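Local atomic coordinates of ZmpA Glycopeptidase (Clostridium perfringens, PDB entry 6XSX), a protein that is an M60-family metalloprotease thought to cleave the peptide backbone of glycoproteins, represented here by its catalytic module. Residues F25-R30 with L120-P125; V63-E68 with I91-G96; P72-V77 with P135-E140. All coordinates share one frame; numbering follows the deposited sequence.

Contact 1 (F25-R30 with L120-P125); sequences FELQSR and LYTSNP
The loop after strand 24-26 packs here on the end of strand 117-123, where a four-strand sheet lies against the large mixed sheet. L27, just past the end of strand 24-26, meets T122 of strand 117-123, and the amide of N124 takes hold of the loop. The two side chains L27 and T122 reach toward each other tip to tip. The methyl CD2 of L27 lies 3.7 Å from T122 OG1, and its CD1 lies 4.0 Å from T122 CB. This is van der Waals contact.

N124 supplies the polar part. Its CG stands anti to its own backbone N (chi1 -166°), which sends the carboxamide across to Q28. ND2 gives a hydrogen bond to Q28 O of 2.8 Å, nearly straight at 163°. Q28 O lies close to the amide plane of N124. Seen from the acceptor, however, ND2 stands above the Q28 carbonyl plane, 42° out of it. OD1 of the same amide accepts from Q131, so both ends of the amide are held and its rotation is fixed. S29 OG also bonds Q131. The main chain adds a weak bond from R30 N to N124 O of 3.4 Å.

The R30 side chain turns away from this site. Its NH1 bonds Q28 OE1 at 3.1 Å, with that oxygen at the edge of the guanidinium and in its plane. NE forms a salt bridge with D47. T122 leans on Q49 and T51 of strand 49-56. Beside a leucine-threonine contact, an asparagine side chain thus bonds the main chain of a neighbouring loop where two packed sheets come together, in the N-terminal part of the M60 module.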
# COMPACT_ATOMS: atom_id res chain seq x y z
N PHE A 25 -31.65 -13.28 0.28
CA PHE A 25 -30.77 -12.12 0.35
C PHE A 25 -31.36 -11.00 -0.49
O PHE A 25 -31.68 -11.21 -1.66
CB PHE A 25 -29.41 -12.40 -0.30
CG PHE A 25 -28.61 -13.53 0.28
CD1 PHE A 25 -28.87 -14.85 -0.08
CD2 PHE A 25 -27.56 -13.28 1.16
CE1 PHE A 25 -28.12 -15.89 0.45
CE2 PHE A 25 -26.81 -14.33 1.70
CZ PHE A 25 -27.09 -15.63 1.34
N GLU A 26 -31.48 -9.82 0.11
CA GLU A 26 -31.82 -8.63 -0.65
C GLU A 26 -30.52 -7.90 -1.00
O GLU A 26 -29.70 -7.65 -0.12
CB GLU A 26 -32.79 -7.79 0.19
CG GLU A 26 -33.42 -6.65 -0.58
CD GLU A 26 -34.52 -5.94 0.20
OE1 GLU A 26 -34.28 -5.62 1.37
OE2 GLU A 26 -35.60 -5.70 -0.37
N LEU A 27 -30.32 -7.57 -2.28
CA LEU A 27 -29.06 -7.01 -2.73
C LEU A 27 -29.18 -5.51 -3.00
O LEU A 27 -30.06 -5.07 -3.75
CB LEU A 27 -28.55 -7.76 -3.97
CG LEU A 27 -28.22 -9.25 -3.79
CD1 LEU A 27 -27.66 -9.84 -5.07
CD2 LEU A 27 -27.23 -9.49 -2.65
N GLN A 28 -28.27 -4.75 -2.38
CA GLN A 28 -28.12 -3.33 -2.64
C GLN A 28 -27.72 -3.17 -4.10
O GLN A 28 -27.04 -4.03 -4.66
CB GLN A 28 -27.06 -2.77 -1.68
CG GLN A 28 -26.90 -1.25 -1.72
CD GLN A 28 -25.70 -0.77 -0.94
OE1 GLN A 28 -24.96 -1.55 -0.34
NE2 GLN A 28 -25.48 0.54 -0.95
N SER A 29 -28.19 -2.08 -4.74
CA SER A 29 -27.73 -1.70 -6.07
C SER A 29 -26.49 -0.83 -5.91
O SER A 29 -26.60 0.36 -5.66
CB SER A 29 -28.83 -0.95 -6.82
OG SER A 29 -30.03 -1.72 -6.86
N ARG A 30 -25.31 -1.43 -6.10
CA ARG A 30 -24.08 -0.87 -5.55
C ARG A 30 -23.25 -0.17 -6.63
O ARG A 30 -22.21 0.41 -6.32
CB ARG A 30 -23.27 -1.96 -4.84
CG ARG A 30 -23.81 -2.30 -3.47
CD ARG A 30 -23.02 -3.37 -2.73
NE ARG A 30 -21.61 -3.07 -2.50
CZ ARG A 30 -21.12 -2.44 -1.44
NH1 ARG A 30 -21.92 -2.00 -0.48
NH2 ARG A 30 -19.82 -2.25 -1.33
N LEU A 120 -19.17 -18.80 -3.17
CA LEU A 120 -20.00 -17.90 -3.96
C LEU A 120 -20.04 -16.54 -3.29
O LEU A 120 -20.24 -16.46 -2.07
CB LEU A 120 -21.43 -18.45 -4.12
CG LEU A 120 -21.59 -19.87 -4.68
CD1 LEU A 120 -23.05 -20.26 -4.72
CD2 LEU A 120 -20.99 -19.99 -6.08
N TYR A 121 -19.86 -15.50 -4.11
CA TYR A 121 -20.15 -14.12 -3.78
C TYR A 121 -21.16 -13.56 -4.77
O TYR A 121 -21.37 -14.13 -5.85
CB TYR A 121 -18.87 -13.28 -3.83
CG TYR A 121 -17.67 -13.87 -3.12
CD1 TYR A 121 -17.67 -14.05 -1.75
CD2 TYR A 121 -16.54 -14.24 -3.83
CE1 TYR A 121 -16.57 -14.58 -1.09
CE2 TYR A 121 -15.42 -14.76 -3.20
CZ TYR A 121 -15.44 -14.93 -1.82
OH TYR A 121 -14.35 -15.46 -1.19
N THR A 122 -21.80 -12.44 -4.41
CA THR A 122 -22.66 -11.73 -5.34
C THR A 122 -21.93 -10.49 -5.84
O THR A 122 -21.12 -9.89 -5.13
CB THR A 122 -24.02 -11.36 -4.72
OG1 THR A 122 -23.83 -10.39 -3.69
CG2 THR A 122 -24.76 -12.54 -4.14
N SER A 123 -22.25 -10.14 -7.08
CA SER A 123 -21.85 -8.90 -7.70
C SER A 123 -23.11 -8.27 -8.30
O SER A 123 -23.82 -8.95 -9.05
CB SER A 123 -20.81 -9.15 -8.76
OG SER A 123 -20.55 -7.96 -9.48
N ASN A 124 -23.39 -7.02 -7.93
CA ASN A 124 -24.58 -6.34 -8.40
C ASN A 124 -24.21 -4.96 -8.91
O ASN A 124 -24.50 -3.96 -8.25
CB ASN A 124 -25.67 -6.26 -7.33
CG ASN A 124 -27.01 -5.86 -7.90
OD1 ASN A 124 -27.30 -6.16 -9.06
ND2 ASN A 124 -27.82 -5.17 -7.12
N PRO A 125 -23.56 -4.86 -10.10
CA PRO A 125 -22.91 -3.62 -10.52
C PRO A 125 -23.84 -2.64 -11.24
O PRO A 125 -23.54 -2.17 -12.34
CB PRO A 125 -21.78 -4.17 -11.40
CG PRO A 125 -22.43 -5.36 -12.10
CD PRO A 125 -23.40 -5.94 -11.08

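Contact 2 (V63-E68 with I91-G96); sequences VYVDVE and ISLSKG
K95 NZ has three partners. It bonds V67 O at 2.8 Å, almost in line with the carbonyl. It also forms a salt bridge with D69 and another with the sulfonate of a bound MES, probably from the crystallisation liquor. The K95 chain is extended throughout, with CG anti to the backbone N (chi1 175°), and this carries the ammonium to the chain just beyond strand 60-66. On the way CB passes V67 CG2 at 4.1 Å, the two side chains running in opposite directions. D66 OD1 is near NZ but beyond salt-bridge range; its own partner is R133.

The backbones of V65 and G96 form a hydrogen-bonded antiparallel pair. G96 N to V65 O is 2.8 Å and V65 N to G96 O is 2.9 Å. G96 has a positive phi of 91°, a backbone shape that suits glycine. Next to this pair V65 CG2 meets L93 CD1 at 3.8 Å, and V65 CB lies close to S94 O, at 3.3 Å. L93 and V63 also pack on I100.

The loop 92-95 crosses from one sheet to the other, and G96 starts the edge strand 96-101. This is a connection between two packed sheets, as in a beta sandwich.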
# COMPACT_ATOMS: atom_id res chain seq x y z
N VAL A 63 -30.68 -21.30 -8.34
CA VAL A 63 -30.69 -19.95 -7.81
C VAL A 63 -31.96 -19.26 -8.29
O VAL A 63 -32.25 -19.26 -9.49
CB VAL A 63 -29.43 -19.16 -8.20
CG1 VAL A 63 -29.43 -17.76 -7.58
CG2 VAL A 63 -28.17 -19.92 -7.83
N TYR A 64 -32.70 -18.69 -7.34
CA TYR A 64 -33.91 -17.96 -7.63
C TYR A 64 -33.62 -16.47 -7.55
O TYR A 64 -33.01 -16.00 -6.58
CB TYR A 64 -35.01 -18.39 -6.67
CG TYR A 64 -35.49 -19.79 -6.94
CD1 TYR A 64 -36.44 -20.03 -7.92
CD2 TYR A 64 -34.97 -20.86 -6.25
CE1 TYR A 64 -36.88 -21.32 -8.19
CE2 TYR A 64 -35.39 -22.16 -6.51
CZ TYR A 64 -36.34 -22.38 -7.49
OH TYR A 64 -36.75 -23.66 -7.74
N VAL A 65 -34.03 -15.74 -8.60
CA VAL A 65 -33.73 -14.33 -8.75
C VAL A 65 -35.04 -13.57 -8.95
O VAL A 65 -35.82 -13.88 -9.85
CB VAL A 65 -32.77 -14.10 -9.94
CG1 VAL A 65 -32.54 -12.62 -10.22
CG2 VAL A 65 -31.44 -14.83 -9.76
N ASP A 66 -35.26 -12.56 -8.11
CA ASP A 66 -36.40 -11.66 -8.27
C ASP A 66 -35.89 -10.24 -8.52
O ASP A 66 -35.23 -9.66 -7.66
CB ASP A 66 -37.34 -11.79 -7.07
CG ASP A 66 -38.48 -10.78 -7.03
OD1 ASP A 66 -38.68 -10.05 -8.02
OD2 ASP A 66 -39.16 -10.73 -5.99
N VAL A 67 -36.16 -9.72 -9.73
CA VAL A 67 -35.99 -8.31 -10.07
C VAL A 67 -37.27 -7.84 -10.74
O VAL A 67 -38.07 -8.68 -11.17
CB VAL A 67 -34.78 -8.06 -11.01
CG1 VAL A 67 -33.45 -8.42 -10.36
CG2 VAL A 67 -34.94 -8.77 -12.35
N GLU A 68 -37.45 -6.52 -10.87
CA GLU A 68 -38.53 -5.99 -11.69
C GLU A 68 -38.35 -6.48 -13.12
O GLU A 68 -37.23 -6.51 -13.62
CB GLU A 68 -38.48 -4.47 -11.76
CG GLU A 68 -38.94 -3.78 -10.50
CD GLU A 68 -38.83 -2.27 -10.60
OE1 GLU A 68 -39.06 -1.72 -11.70
OE2 GLU A 68 -38.48 -1.64 -9.58
N ILE A 91 -20.94 -15.69 -13.14
CA ILE A 91 -22.08 -16.46 -13.63
C ILE A 91 -23.29 -15.54 -13.74
O ILE A 91 -23.75 -14.98 -12.75
CB ILE A 91 -22.37 -17.70 -12.75
CG1 ILE A 91 -21.13 -18.60 -12.62
CG2 ILE A 91 -23.57 -18.48 -13.27
CD1 ILE A 91 -21.16 -19.49 -11.39
N SER A 92 -23.79 -15.39 -14.97
CA SER A 92 -24.95 -14.56 -15.23
C SER A 92 -26.22 -15.28 -14.77
O SER A 92 -26.27 -16.51 -14.77
CB SER A 92 -25.02 -14.15 -16.68
OG SER A 92 -24.23 -12.98 -16.87
N LEU A 93 -27.22 -14.48 -14.36
CA LEU A 93 -28.47 -14.97 -13.81
C LEU A 93 -29.61 -14.31 -14.57
O LEU A 93 -29.50 -13.17 -14.99
CB LEU A 93 -28.57 -14.61 -12.33
CG LEU A 93 -27.55 -15.25 -11.39
CD1 LEU A 93 -27.67 -14.67 -9.98
CD2 LEU A 93 -27.71 -16.77 -11.34
N SER A 94 -30.73 -15.02 -14.67
CA SER A 94 -31.93 -14.43 -15.23
C SER A 94 -33.03 -14.38 -14.17
O SER A 94 -32.92 -15.04 -13.13
CB SER A 94 -32.36 -15.18 -16.46
OG SER A 94 -32.16 -16.57 -16.26
N LYS A 95 -34.07 -13.58 -14.41
CA LYS A 95 -35.15 -13.58 -13.43
C LYS A 95 -35.79 -14.97 -13.36
O LYS A 95 -35.91 -15.66 -14.38
CB LYS A 95 -36.17 -12.48 -13.73
CG LYS A 95 -37.39 -12.51 -12.82
CD LYS A 95 -38.34 -11.35 -13.00
CE LYS A 95 -39.51 -11.43 -12.04
NZ LYS A 95 -40.25 -10.15 -12.04
N GLY A 96 -36.21 -15.37 -12.15
CA GLY A 96 -36.81 -16.67 -11.92
C GLY A 96 -35.76 -17.72 -11.54
O GLY A 96 -34.80 -17.41 -10.84

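Contact 3 (P72-V77 with P135-E140); sequences PTPKLV and PKIRIE. With EDO (1,2-ethanediol), chain F.
Torsions bring I137 and L76 together. I137 holds CG1 between its backbone N and carbonyl carbon (chi1 82°), and an extended chi2 carries CD1 toward the other sheet. L76 meets it with chi1 at -136°, away from a staggered position. CD1 of L76 then lies 4.2 Å from I137 CD1 and 4.2 Å from I139 CD1. One methyl touches two isoleucines, and the leucine side chain crosses both obliquely.

Two residues earlier in both segments, the rings of P74 and P135 slide past each other in opposite directions. P74 CG is 3.8 Å from P135 CB, and P74 CD is 3.8 Å from P135 CG. I137 CG2 fills in beside them, 4.1 Å from P74 CG. All five residues are buried and apolar.

R138 points elsewhere. Its NH1 forms a salt bridge with E140 OE2 at 2.6 Å, in the guanidinium plane and on the anti side of the carboxylate. NE makes a weak bond to O1 of a 1,2-ethanediol, probably from the crystallisation liquor. Both R138 and E140 touch Y64.

Strand 136-140 lies between strands 24-26 and 60-66 in one sheet. Strand 75-80 lies between 88-91 and 117-123 in the other. L120, T122 and I61 pack around the layer between them.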
# COMPACT_ATOMS: atom_id res chain seq x y z
N PRO A 72 -32.00 -5.13 -15.13
CA PRO A 72 -30.79 -5.95 -15.04
C PRO A 72 -30.69 -6.78 -13.76
O PRO A 72 -31.19 -6.39 -12.71
CB PRO A 72 -29.65 -4.93 -15.21
CG PRO A 72 -30.26 -3.61 -14.78
CD PRO A 72 -31.71 -3.68 -15.21
N THR A 73 -30.07 -7.95 -13.88
CA THR A 73 -30.01 -8.94 -12.82
C THR A 73 -28.60 -8.95 -12.23
O THR A 73 -27.63 -8.71 -12.95
CB THR A 73 -30.31 -10.33 -13.37
OG1 THR A 73 -29.41 -10.62 -14.45
CG2 THR A 73 -31.75 -10.49 -13.81
N PRO A 74 -28.47 -9.24 -10.91
CA PRO A 74 -27.16 -9.42 -10.28
C PRO A 74 -26.50 -10.68 -10.84
O PRO A 74 -27.14 -11.46 -11.55
CB PRO A 74 -27.48 -9.62 -8.79
CG PRO A 74 -28.91 -10.13 -8.78
CD PRO A 74 -29.57 -9.45 -9.96
N LYS A 75 -25.22 -10.84 -10.51
CA LYS A 75 -24.40 -11.96 -10.94
C LYS A 75 -23.92 -12.73 -9.71
O LYS A 75 -23.82 -12.17 -8.61
CB LYS A 75 -23.26 -11.43 -11.81
CG LYS A 75 -23.74 -10.91 -13.17
CD LYS A 75 -23.02 -9.69 -13.71
CE LYS A 75 -23.74 -9.03 -14.87
NZ LYS A 75 -24.33 -10.00 -15.83
N LEU A 76 -23.65 -14.02 -9.91
CA LEU A 76 -22.94 -14.82 -8.94
C LEU A 76 -21.47 -14.87 -9.36
O LEU A 76 -21.17 -14.90 -10.56
CB LEU A 76 -23.54 -16.22 -8.96
CG LEU A 76 -23.79 -16.88 -7.61
CD1 LEU A 76 -24.66 -16.00 -6.72
CD2 LEU A 76 -24.46 -18.24 -7.82
N VAL A 77 -20.58 -14.84 -8.36
CA VAL A 77 -19.16 -15.10 -8.57
C VAL A 77 -18.83 -16.41 -7.86
O VAL A 77 -19.06 -16.55 -6.66
CB VAL A 77 -18.29 -13.93 -8.08
CG1 VAL A 77 -16.79 -14.23 -8.22
CG2 VAL A 77 -18.64 -12.62 -8.78
N PRO A 135 -32.78 -6.41 -6.00
CA PRO A 135 -32.95 -7.84 -6.26
C PRO A 135 -33.03 -8.64 -4.96
O PRO A 135 -32.44 -8.28 -3.94
CB PRO A 135 -31.67 -8.23 -7.01
CG PRO A 135 -31.13 -6.93 -7.56
CD PRO A 135 -31.53 -5.87 -6.55
N LYS A 136 -33.78 -9.74 -5.02
CA LYS A 136 -33.77 -10.75 -3.98
C LYS A 136 -33.31 -12.05 -4.63
O LYS A 136 -33.73 -12.35 -5.75
CB LYS A 136 -35.18 -10.97 -3.42
CG LYS A 136 -35.76 -9.81 -2.64
CD LYS A 136 -37.27 -9.86 -2.59
CE LYS A 136 -37.87 -8.85 -1.64
NZ LYS A 136 -37.36 -9.06 -0.26
N ILE A 137 -32.42 -12.78 -3.95
CA ILE A 137 -32.04 -14.09 -4.47
C ILE A 137 -32.05 -15.12 -3.35
O ILE A 137 -31.91 -14.78 -2.17
CB ILE A 137 -30.71 -14.08 -5.27
CG1 ILE A 137 -29.48 -14.15 -4.37
CG2 ILE A 137 -30.64 -12.92 -6.26
CD1 ILE A 137 -28.23 -14.56 -5.11
N ARG A 138 -32.23 -16.37 -3.76
CA ARG A 138 -32.12 -17.52 -2.89
C ARG A 138 -31.29 -18.59 -3.59
O ARG A 138 -31.46 -18.81 -4.79
CB ARG A 138 -33.51 -18.05 -2.56
CG ARG A 138 -33.54 -19.11 -1.47
CD ARG A 138 -34.96 -19.35 -0.98
NE ARG A 138 -35.91 -19.65 -2.04
CZ ARG A 138 -36.06 -20.84 -2.61
NH1 ARG A 138 -35.29 -21.85 -2.23
NH2 ARG A 138 -36.97 -21.01 -3.55
N ILE A 139 -30.39 -19.24 -2.84
CA ILE A 139 -29.53 -20.27 -3.39
C ILE A 139 -29.89 -21.59 -2.72
O ILE A 139 -29.86 -21.70 -1.50
CB ILE A 139 -28.04 -19.89 -3.22
CG1 ILE A 139 -27.71 -18.57 -3.91
CG2 ILE A 139 -27.14 -21.01 -3.71
CD1 ILE A 139 -26.42 -17.93 -3.45
N GLU A 140 -30.18 -22.61 -3.54
CA GLU A 140 -30.44 -23.96 -3.04
C GLU A 140 -29.29 -24.89 -3.45
O GLU A 140 -28.79 -24.81 -4.57
CB GLU A 140 -31.70 -24.52 -3.69
CG GLU A 140 -33.00 -23.90 -3.23
CD GLU A 140 -34.25 -24.54 -3.82
OE1 GLU A 140 -34.12 -25.44 -4.70
OE2 GLU A 140 -35.37 -24.15 -3.42
C1 EDO F . -36.32 -15.13 -3.44
O1 EDO F . -36.65 -16.48 -3.19
C2 EDO F . -36.04 -14.89 -4.87
O2 EDO F . -37.13 -15.28 -5.68

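Overall arrangement
All three contacts lie where a four-strand antiparallel sheet packs, sandwich-like, on one end of the large mixed sheet. Contact 3 is the centre of the group: its centre is about 5 Å from that of contact 2 and about 7 Å from that of contact 1. Strand pairing ties contacts 1 and 3, with S123 O 2.8 Å from K75 N and Y121 O 2.7 Å from V77 N. P74 also packs on N124. Contacts 2 and 3 are linked by L93 O and T73 OG1, 2.6 Å apart. Contacts 1 and 2 do not touch. None of the segments includes the HExxH pattern of helix 277-286, the likely metal site, which has no metal bound here.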